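Local coordinates for protein beta-lactamase II (Erythrobacter litoralis, PDB 6V72) that probably hydrolyses beta-lactam antibiotics to substituted beta-amino acids, as a zinc-dependent class B metallo-beta-lactamase, at residues 55-60 with 85-90; 115-120 with 131-136; 153-158 with 172-177; 184-189 with 236-241. One frame throughout, in Å; residues are numbered along the deposited sequence. Where two conformers were deposited one is given.

Interaction 1 (55-60 with 85-90). With EDO (1,2-ethanediol), chain K.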
# COMPACT_ATOMS: atom_id res chain seq x y z
N LEU A 55 6.96 -24.63 9.78
CA LEU A 55 6.62 -25.93 10.33
C LEU A 55 7.81 -26.36 11.18
O LEU A 55 8.93 -26.50 10.66
CB LEU A 55 6.32 -26.93 9.20
CG LEU A 55 5.73 -28.28 9.53
CD1 LEU A 55 4.31 -28.18 10.07
CD2 LEU A 55 5.76 -29.09 8.24
N VAL A 56 7.60 -26.49 12.49
CA VAL A 56 8.70 -26.64 13.45
C VAL A 56 8.56 -27.99 14.13
O VAL A 56 7.52 -28.29 14.73
CB VAL A 56 8.70 -25.50 14.49
CG1 VAL A 56 9.82 -25.72 15.52
CG2 VAL A 56 8.83 -24.16 13.79
N VAL A 57 9.63 -28.79 14.08
CA VAL A 57 9.64 -30.10 14.72
C VAL A 57 9.79 -29.96 16.23
O VAL A 57 10.63 -29.20 16.73
CB VAL A 57 10.78 -30.96 14.15
CG1 VAL A 57 10.93 -32.25 14.98
CG2 VAL A 57 10.53 -31.26 12.67
N ASN A 58 8.98 -30.71 16.97
CA ASN A 58 9.17 -30.88 18.41
C ASN A 58 8.93 -32.36 18.72
O ASN A 58 7.77 -32.79 18.78
CB ASN A 58 8.22 -30.00 19.21
CG ASN A 58 8.40 -30.18 20.71
OD1 ASN A 58 8.87 -31.22 21.18
ND2 ASN A 58 8.02 -29.16 21.48
N GLY A 59 10.01 -33.11 18.92
CA GLY A 59 9.87 -34.51 19.23
C GLY A 59 9.27 -35.23 18.05
O GLY A 59 9.79 -35.15 16.93
N ASP A 60 8.16 -35.93 18.28
CA ASP A 60 7.49 -36.71 17.25
C ASP A 60 6.32 -35.98 16.60
O ASP A 60 5.52 -36.61 15.91
CB ASP A 60 7.01 -38.04 17.83
CG ASP A 60 8.15 -38.92 18.33
OD1 ASP A 60 9.22 -38.97 17.67
OD2 ASP A 60 7.97 -39.56 19.38
N LEU A 85 7.26 -36.31 6.86
CA LEU A 85 8.07 -36.19 8.07
C LEU A 85 7.73 -37.24 9.11
O LEU A 85 8.56 -37.51 9.98
CB LEU A 85 7.88 -34.81 8.70
CG LEU A 85 8.19 -33.60 7.84
CD1 LEU A 85 8.11 -32.38 8.73
CD2 LEU A 85 9.57 -33.74 7.20
N ALA A 86 6.53 -37.80 9.05
CA ALA A 86 5.99 -38.69 10.09
C ALA A 86 6.02 -38.01 11.45
O ALA A 86 6.31 -38.63 12.48
CB ALA A 86 6.72 -40.05 10.12
N LYS A 87 5.70 -36.72 11.44
CA LYS A 87 5.62 -35.90 12.64
C LYS A 87 4.39 -35.02 12.49
O LYS A 87 4.48 -33.86 12.09
CB LYS A 87 6.90 -35.07 12.82
CG LYS A 87 8.11 -35.94 13.14
CD LYS A 87 9.36 -35.11 13.27
CE LYS A 87 10.53 -35.99 13.63
NZ LYS A 87 10.89 -36.86 12.49
N PRO A 88 3.21 -35.57 12.77
CA PRO A 88 1.97 -34.84 12.47
C PRO A 88 1.89 -33.51 13.21
O PRO A 88 2.40 -33.34 14.32
CB PRO A 88 0.87 -35.80 12.94
CG PRO A 88 1.51 -37.15 12.89
CD PRO A 88 2.96 -36.95 13.22
N VAL A 89 1.19 -32.57 12.58
CA VAL A 89 0.94 -31.28 13.22
C VAL A 89 0.03 -31.50 14.42
O VAL A 89 -1.05 -32.09 14.31
CB VAL A 89 0.30 -30.30 12.22
CG1 VAL A 89 0.05 -28.95 12.91
CG2 VAL A 89 1.20 -30.10 10.99
N ARG A 90 0.47 -31.06 15.58
CA ARG A 90 -0.44 -31.15 16.71
C ARG A 90 -0.95 -29.81 17.20
O ARG A 90 -1.97 -29.78 17.90
CB ARG A 90 0.21 -31.91 17.86
CG ARG A 90 1.28 -31.19 18.52
CD ARG A 90 1.54 -31.74 19.92
NE ARG A 90 2.81 -31.18 20.33
CZ ARG A 90 2.96 -29.97 20.85
NH1 ARG A 90 1.90 -29.18 21.08
NH2 ARG A 90 4.18 -29.57 21.15
C1 EDO K . 13.54 -27.47 15.60
O1 EDO K . 13.39 -28.83 16.06
C2 EDO K . 13.15 -26.51 16.72
O2 EDO K . 13.98 -26.71 17.87
O HOH W 1 5.58 -32.24 20.43

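Interaction 2 (115-120 with 131-136)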
# COMPACT_ATOMS: atom_id res chain seq x y z
N THR A 115 -5.65 -24.87 17.43
CA THR A 115 -5.28 -23.61 16.79
C THR A 115 -5.27 -22.49 17.81
O THR A 115 -6.15 -22.43 18.68
CB THR A 115 -6.26 -23.30 15.68
OG1 THR A 115 -7.60 -23.45 16.19
CG2 THR A 115 -6.06 -24.29 14.54
N TRP A 116 -4.29 -21.59 17.69
CA TRP A 116 -4.03 -20.53 18.66
C TRP A 116 -3.96 -19.19 17.96
O TRP A 116 -3.39 -19.10 16.86
CB TRP A 116 -2.68 -20.80 19.39
CG TRP A 116 -2.77 -21.96 20.31
CD1 TRP A 116 -2.57 -23.27 20.00
CD2 TRP A 116 -3.12 -21.91 21.69
NE1 TRP A 116 -2.77 -24.05 21.12
CE2 TRP A 116 -3.11 -23.24 22.17
CE3 TRP A 116 -3.45 -20.87 22.57
CZ2 TRP A 116 -3.40 -23.56 23.49
CZ3 TRP A 116 -3.74 -21.19 23.88
CH2 TRP A 116 -3.72 -22.52 24.33
N ALA A 117 -4.50 -18.15 18.60
CA ALA A 117 -4.42 -16.80 18.05
C ALA A 117 -4.46 -15.80 19.19
O ALA A 117 -4.88 -16.11 20.31
CB ALA A 117 -5.55 -16.49 17.07
N HIS A 118 -4.01 -14.57 18.88
CA HIS A 118 -4.24 -13.45 19.78
C HIS A 118 -5.73 -13.38 20.14
O HIS A 118 -6.58 -13.57 19.27
CB HIS A 118 -3.80 -12.15 19.10
CG HIS A 118 -3.78 -10.97 20.01
ND1 HIS A 118 -4.93 -10.37 20.49
CD2 HIS A 118 -2.74 -10.28 20.56
CE1 HIS A 118 -4.60 -9.37 21.29
NE2 HIS A 118 -3.28 -9.29 21.35
N PRO A 119 -6.08 -13.09 21.41
CA PRO A 119 -7.51 -13.15 21.80
C PRO A 119 -8.40 -12.19 21.07
O PRO A 119 -9.61 -12.43 20.98
CB PRO A 119 -7.49 -12.82 23.31
CG PRO A 119 -6.13 -12.33 23.60
CD PRO A 119 -5.20 -12.88 22.56
N LEU A 120 -7.87 -11.07 20.57
CA LEU A 120 -8.75 -10.09 19.96
C LEU A 120 -8.72 -10.17 18.45
O LEU A 120 -9.44 -9.42 17.78
CB LEU A 120 -8.41 -8.67 20.45
CG LEU A 120 -8.54 -8.45 21.97
CD1 LEU A 120 -8.28 -6.98 22.36
CD2 LEU A 120 -9.92 -8.94 22.48
N VAL A 131 -13.28 -18.07 10.34
CA VAL A 131 -13.32 -19.03 11.45
C VAL A 131 -12.22 -18.74 12.46
O VAL A 131 -11.02 -18.81 12.14
CB VAL A 131 -13.20 -20.47 10.96
CG1 VAL A 131 -13.66 -21.41 12.05
CG2 VAL A 131 -14.03 -20.67 9.70
N PRO A 132 -12.61 -18.45 13.70
CA PRO A 132 -11.61 -18.13 14.72
C PRO A 132 -10.81 -19.36 15.13
O PRO A 132 -11.27 -20.50 15.01
CB PRO A 132 -12.46 -17.62 15.89
CG PRO A 132 -13.75 -18.35 15.74
CD PRO A 132 -13.97 -18.53 14.26
N ALA A 133 -9.59 -19.11 15.58
CA ALA A 133 -8.84 -20.17 16.24
C ALA A 133 -9.59 -20.59 17.50
O ALA A 133 -10.31 -19.81 18.12
CB ALA A 133 -7.42 -19.71 16.60
N ARG A 134 -9.40 -21.85 17.88
CA ARG A 134 -10.11 -22.37 19.04
C ARG A 134 -9.57 -21.77 20.33
O ARG A 134 -10.35 -21.53 21.27
CB ARG A 134 -10.00 -23.89 19.05
CG ARG A 134 -10.74 -24.56 17.87
CD ARG A 134 -11.06 -26.00 18.17
NE ARG A 134 -11.50 -26.75 16.99
CZ ARG A 134 -12.68 -26.61 16.40
NH1 ARG A 134 -13.55 -25.72 16.86
NH2 ARG A 134 -12.99 -27.36 15.35
N ASN A 135 -8.29 -21.47 20.39
CA ASN A 135 -7.64 -21.14 21.65
C ASN A 135 -7.08 -19.73 21.60
O ASN A 135 -6.40 -19.36 20.64
CB ASN A 135 -6.53 -22.14 21.93
CG ASN A 135 -7.04 -23.55 22.00
OD1 ASN A 135 -7.69 -23.93 22.97
ND2 ASN A 135 -6.74 -24.34 20.97
N ALA A 136 -7.33 -18.97 22.65
CA ALA A 136 -6.82 -17.61 22.78
C ALA A 136 -5.53 -17.60 23.60
O ALA A 136 -5.51 -18.07 24.74
CB ALA A 136 -7.86 -16.73 23.47

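Interaction 3 (153-158 with 172-177)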
# COMPACT_ATOMS: atom_id res chain seq x y z
N LEU A 153 3.16 -24.44 22.25
CA LEU A 153 3.81 -24.02 21.02
C LEU A 153 5.32 -23.98 21.16
O LEU A 153 6.01 -23.70 20.18
CB LEU A 153 3.29 -22.65 20.59
CG LEU A 153 1.76 -22.72 20.31
CD1 LEU A 153 1.09 -21.37 20.27
CD2 LEU A 153 1.48 -23.47 19.01
N ALA A 154 5.85 -24.26 22.35
CA ALA A 154 7.30 -24.40 22.51
C ALA A 154 7.84 -25.39 21.48
O ALA A 154 7.19 -26.41 21.20
CB ALA A 154 7.62 -24.88 23.93
N PRO A 155 9.03 -25.14 20.91
CA PRO A 155 10.02 -24.12 21.27
C PRO A 155 9.78 -22.73 20.73
O PRO A 155 10.57 -21.85 21.04
CB PRO A 155 11.32 -24.69 20.69
CG PRO A 155 10.85 -25.44 19.47
CD PRO A 155 9.57 -26.10 19.93
N LEU A 156 8.72 -22.53 19.95
CA LEU A 156 8.41 -21.17 19.53
C LEU A 156 8.15 -20.29 20.74
O LEU A 156 7.47 -20.70 21.69
CB LEU A 156 7.18 -21.15 18.62
CG LEU A 156 7.41 -21.80 17.26
CD1 LEU A 156 6.07 -22.14 16.65
CD2 LEU A 156 8.23 -20.92 16.31
N ARG A 157 8.69 -19.09 20.71
CA ARG A 157 8.37 -18.08 21.71
C ARG A 157 7.47 -17.05 21.05
O ARG A 157 7.85 -16.44 20.05
CB ARG A 157 9.64 -17.45 22.27
CG ARG A 157 10.54 -18.47 22.97
CD ARG A 157 9.88 -19.09 24.18
NE ARG A 157 10.87 -19.77 25.01
CZ ARG A 157 10.93 -21.09 25.22
NH1 ARG A 157 11.89 -21.59 25.97
NH2 ARG A 157 10.02 -21.90 24.70
N LEU A 158 6.27 -16.90 21.59
CA LEU A 158 5.26 -16.01 21.01
C LEU A 158 5.32 -14.63 21.64
O LEU A 158 5.33 -14.51 22.87
CB LEU A 158 3.87 -16.59 21.24
CG LEU A 158 3.36 -17.69 20.33
CD1 LEU A 158 4.38 -18.73 20.03
CD2 LEU A 158 2.16 -18.29 21.04
N VAL A 172 6.71 -14.67 16.22
CA VAL A 172 7.27 -15.84 16.90
C VAL A 172 8.77 -15.89 16.67
O VAL A 172 9.29 -15.41 15.66
CB VAL A 172 6.58 -17.16 16.47
CG1 VAL A 172 5.07 -17.07 16.67
CG2 VAL A 172 6.91 -17.45 15.02
N GLY A 173 9.48 -16.49 17.62
CA GLY A 173 10.91 -16.61 17.49
C GLY A 173 11.39 -17.96 17.97
O GLY A 173 10.72 -18.65 18.76
N LEU A 174 12.58 -18.33 17.49
CA LEU A 174 13.33 -19.50 17.94
C LEU A 174 14.70 -18.98 18.35
O LEU A 174 15.67 -19.04 17.57
CB LEU A 174 13.46 -20.54 16.84
CG LEU A 174 12.12 -21.18 16.46
CD1 LEU A 174 12.22 -21.89 15.11
CD2 LEU A 174 11.64 -22.13 17.55
N PRO A 175 14.82 -18.43 19.56
CA PRO A 175 16.06 -17.74 19.94
C PRO A 175 17.28 -18.65 19.95
O PRO A 175 18.39 -18.17 19.71
CB PRO A 175 15.74 -17.20 21.34
CG PRO A 175 14.26 -17.08 21.38
CD PRO A 175 13.76 -18.26 20.57
N GLU A 176 17.10 -19.94 20.22
CA GLU A 176 18.26 -20.83 20.26
C GLU A 176 18.80 -21.12 18.87
O GLU A 176 19.93 -21.62 18.75
CB GLU A 176 17.91 -22.15 20.95
CG GLU A 176 17.53 -21.99 22.40
CD GLU A 176 18.71 -21.56 23.27
OE1 GLU A 176 19.87 -21.84 22.92
OE2 GLU A 176 18.46 -20.93 24.32
N LEU A 177 18.02 -20.85 17.83
CA LEU A 177 18.43 -21.09 16.46
C LEU A 177 18.64 -19.79 15.70
O LEU A 177 18.99 -19.82 14.51
CB LEU A 177 17.38 -21.95 15.75
CG LEU A 177 17.17 -23.33 16.38
CD1 LEU A 177 15.98 -24.03 15.74
CD2 LEU A 177 18.42 -24.18 16.22

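Interaction 4 (184-189 with 236-241). With CA (calcium ion), chain B.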
# COMPACT_ATOMS: atom_id res chain seq x y z
N CYS A 184 3.17 -10.49 9.01
CA CYS A 184 2.90 -9.47 8.01
C CYS A 184 3.41 -8.10 8.41
O CYS A 184 3.29 -7.16 7.62
CB CYS A 184 1.41 -9.37 7.72
SG CYS A 184 0.76 -10.71 6.64
N MSE A 185 3.98 -7.97 9.59
CA MSE A 185 4.43 -6.69 10.07
C MSE A 185 5.78 -6.30 9.46
O MSE A 185 6.04 -5.12 9.22
CB MSE A 185 4.50 -6.75 11.58
CG MSE A 185 5.22 -5.65 12.25
SE MSE A 185 5.04 -6.09 14.14
CE MSE A 185 3.96 -7.72 14.03
N ILE A 186 6.64 -7.30 9.21
CA ILE A 186 8.00 -7.08 8.74
C ILE A 186 8.02 -7.25 7.23
O ILE A 186 7.44 -8.22 6.69
CB ILE A 186 8.99 -8.04 9.43
CG1 ILE A 186 8.97 -7.80 10.94
CG2 ILE A 186 10.42 -7.87 8.88
CD1 ILE A 186 9.50 -6.42 11.38
N LYS A 187 8.64 -6.29 6.55
CA LYS A 187 8.80 -6.26 5.10
C LYS A 187 10.27 -6.38 4.74
O LYS A 187 11.15 -6.27 5.60
CB LYS A 187 8.26 -4.95 4.51
CG LYS A 187 6.88 -4.56 4.93
CD LYS A 187 5.88 -5.68 4.77
CE LYS A 187 4.51 -5.09 4.95
NZ LYS A 187 3.48 -6.12 5.17
N ALA A 188 10.52 -6.51 3.44
CA ALA A 188 11.85 -6.84 2.97
C ALA A 188 12.81 -5.67 3.20
O ALA A 188 12.41 -4.51 3.28
CB ALA A 188 11.82 -7.19 1.48
N GLY A 189 14.10 -6.01 3.31
CA GLY A 189 15.15 -5.02 3.50
C GLY A 189 15.29 -4.01 2.39
O GLY A 189 15.94 -2.97 2.58
N GLU A 236 15.33 -3.12 9.96
CA GLU A 236 15.78 -1.74 9.82
C GLU A 236 14.94 -0.99 8.80
O GLU A 236 14.52 0.16 9.05
CB GLU A 236 17.25 -1.71 9.42
CG GLU A 236 17.79 -0.30 9.17
CD GLU A 236 19.17 -0.30 8.51
OE1 GLU A 236 20.12 -0.85 9.10
OE2 GLU A 236 19.28 0.24 7.38
N ARG A 237 14.70 -1.60 7.64
CA ARG A 237 13.91 -0.93 6.62
C ARG A 237 12.46 -0.79 7.05
O ARG A 237 11.86 0.26 6.85
CB ARG A 237 14.00 -1.68 5.28
CG ARG A 237 13.11 -1.11 4.18
CD ARG A 237 13.45 0.34 3.82
NE ARG A 237 14.86 0.55 3.50
CZ ARG A 237 15.38 0.40 2.28
NH1 ARG A 237 16.68 0.62 2.07
NH2 ARG A 237 14.60 0.00 1.26
N THR A 238 11.87 -1.86 7.61
CA THR A 238 10.49 -1.75 8.07
C THR A 238 10.33 -0.62 9.08
O THR A 238 9.38 0.16 9.01
CB THR A 238 10.01 -3.08 8.67
OG1 THR A 238 10.14 -4.10 7.66
CG2 THR A 238 8.54 -2.95 9.13
N LEU A 239 11.27 -0.53 10.03
CA LEU A 239 11.24 0.54 11.03
C LEU A 239 11.34 1.91 10.37
O LEU A 239 10.58 2.83 10.70
CB LEU A 239 12.41 0.34 12.01
CG LEU A 239 12.49 1.36 13.14
CD1 LEU A 239 11.13 1.50 13.87
CD2 LEU A 239 13.58 0.94 14.09
N ASP A 240 12.27 2.06 9.42
CA ASP A 240 12.39 3.35 8.74
C ASP A 240 11.08 3.73 8.05
O ASP A 240 10.64 4.88 8.11
CB ASP A 240 13.52 3.30 7.71
CG ASP A 240 14.86 3.84 8.24
OD1 ASP A 240 14.87 4.69 9.17
OD2 ASP A 240 15.90 3.43 7.68
N LEU A 241 10.46 2.77 7.36
CA LEU A 241 9.19 3.07 6.69
C LEU A 241 8.12 3.43 7.70
O LEU A 241 7.32 4.36 7.48
CB LEU A 241 8.74 1.88 5.85
CG LEU A 241 9.61 1.56 4.64
CD1 LEU A 241 9.19 0.22 4.04
CD2 LEU A 241 9.48 2.69 3.60
CA CA B . 14.28 6.69 10.20
O HOH W 2 12.43 6.80 8.64

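Interaction 1 (55-60 with 85-90)
K87 lays its aliphatic chain obliquely across V57, CD lying 3.7 Å from V57 CG1. The chain is straight as far as CE and bends only at its last torsion (chi4 69°), which turns NZ back to L85 O of its own segment in a weak bond. CE also passes 3.5 Å from G59 O. Next to it the backbones come close: K87 CA points a C-H at D60 O, 3.3 Å away. Deeper in, the two methyls of L55 serve different partners: CD2 meets L85 CD1 tip to tip, and CD1 touches V89 CG2 at 3.8 Å. W80 of helix 71-84 packs on both L55 and L85. At the other end one water joins the segments, donating to N58 O and accepting from R90 NE at 3.0 Å in the guanidinium plane. The N58 amide and R90 guanidinium planes are 73° apart, and the groups bond elsewhere, N58 ND2 to A154 O and R90 NH1 to S152 O. Strand 61-65 runs between strands 49-58 and 89-93, so no direct hydrogen bond crosses; side chains, a backbone C-H contact and a water make the contact. Strand 61-65, helix 71-84 and parallel strand 89-93 form a beta-alpha-beta crossover of the metallo-beta-lactamase fold.

Interaction 2 (115-120 with 131-136)
Backbone hydrogen bonds set the frame: N135 N gives to T115 O at 2.9 Å and A117 N to N135 O at 3.0 Å. Two C-H contacts accompany them, W116 CA on N135 O and A136 CA on A117 O. Side-chain hydrogen bonds tie down the approach to the strand. N135 ND2 also donates to T115 O, from 44° above the carbonyl plane, so this one oxygen takes both the main-chain and the side-chain N-H of N135. T115 holds OG1 between its backbone N and carbonyl carbon (chi1 49°), where it accepts an almost straight bond from R134 N at 2.9 Å; H109 NE2 is its second partner. The pairs W116 with N135 and A117 with A136 are parallel beta bridges, by which strand 135-139 joins strand 114-117 near one border of the large mixed sheet of the alpha-beta/beta-alpha fold. The CH-pi contact lies on the face that carries W116 and N135: N135 CB sits 3.3 Å from the centroid of the six-membered ring of W116, almost on its normal, with the amide plane tilted 26° to the indole. Helix 147-153 also packs on this tryptophan, through E148, A149, S152 and L153. The apolar contacts are between small groups, A117 CB touching A133 CB at 3.8 Å and P119 CB meeting A136 CB at 3.9 Å.

Interaction 3 (153-158 with 172-177)
L156 puts its CD2 methyl between two residues of the neighbouring strand, 3.8 Å from L174 CD2 and 3.9 Å from V172 CG2. The cluster lies at a beta hairpin, strands 157-159 and 171-174, at the edge of the smaller, four-stranded sheet of the metallo-beta-lactamase sandwich. I63 and V65 of the larger sheet pack on L156, so the cluster belongs to the interior between the two sheets. L158 lies alongside V172, both pointing the same way, with L158 CD1 3.8 Å from V172 CG1. L174 turns CG away from its own carbonyl carbon (chi1 -66°), and with chi2 extended its CD2 reaches the ring of P155, touching CG at 3.9 Å. P155 follows a cis peptide bond, at the turn that leads from helix 147-153 into the hairpin. On the face opposite L158 and V172 the side chains of R157 and P175 cross at about a right angle, R157 CG 4.0 Å from P175 CD, and the bend at chi2 (-63°) carries the guanidinium away from the hairpin partner. The polar edge is backbone. R157 and G173 form an antiparallel hydrogen-bonded pair, and V172 faces L158 in the next, non-hydrogen-bonded one. R157 N gives to G173 O at 2.8 Å. G173 N returns one to R157 O, 2.9 Å long and bent to 146° at the hydrogen.

Interaction 4 (184-189 with 236-241)
T238 points its two branches at different parts of the loop 184-189. OG1, which lies opposite the carbonyl carbon across chi1 (-58°), receives the N-H of K187 at 2.9 Å in a fairly straight bond of 163°, while its other bond runs to A234 O one turn earlier in the helix. CG2, opposite the backbone N, presses on M185 O at 3.3 Å. I186 crosses this threonine at about a right angle, its CG2 methyl 4.0 Å from T238 OG1. Y205 and V209 of helix 205-215 pack on T238 as well, so the hydroxyl works inside a covered seam.

R237 approaches the far end of the loop. Bends at chi2 and chi3 fold its chain over G189, bringing the guanidinium face onto G189 O, which sits over the centre of the group with CZ 3.4 Å away. The carbonyl thus meets the flat face, and the N-H groups point past it, NH2 bonding to A191 O. F46 of the second subunit packs against R237.

K187 sends its side chain back along the loop instead, NZ donating to C184 O at 2.7 Å. C184, a zinc ligand of this protein although no zinc is bound in this model, touches H96 and H226. On another side of the helix D240 OD1 binds a calcium ion at 2.3 Å together with E243 and a water. The seam joins helix 233-243 to the loop bearing the zinc-site cysteine, a ligand of subclass B1 and B2 enzymes; this protein resembles the B1 group.

How the interactions relate
The four contacts follow one another along the chain without nesting. Interactions 1 and 2 sit on the larger sheet, their centres about 21 Å apart, where strands 89-93 and 114-117 are neighbours. Interaction 3 belongs to the smaller sheet yet touches both, through N58 with A154 and W116 with L153. The segment 153-158 therefore bridges the sheets as the chain passes from one to the other, and interactions 1 to 3 together tie the two sheets of the alpha-beta/beta-alpha sandwich. Interaction 4 stands apart, its centre about 30 Å from that of interaction 1 across the middle of the molecule; it alone includes a zinc-ligand residue, C184, and links that loop to the last helix.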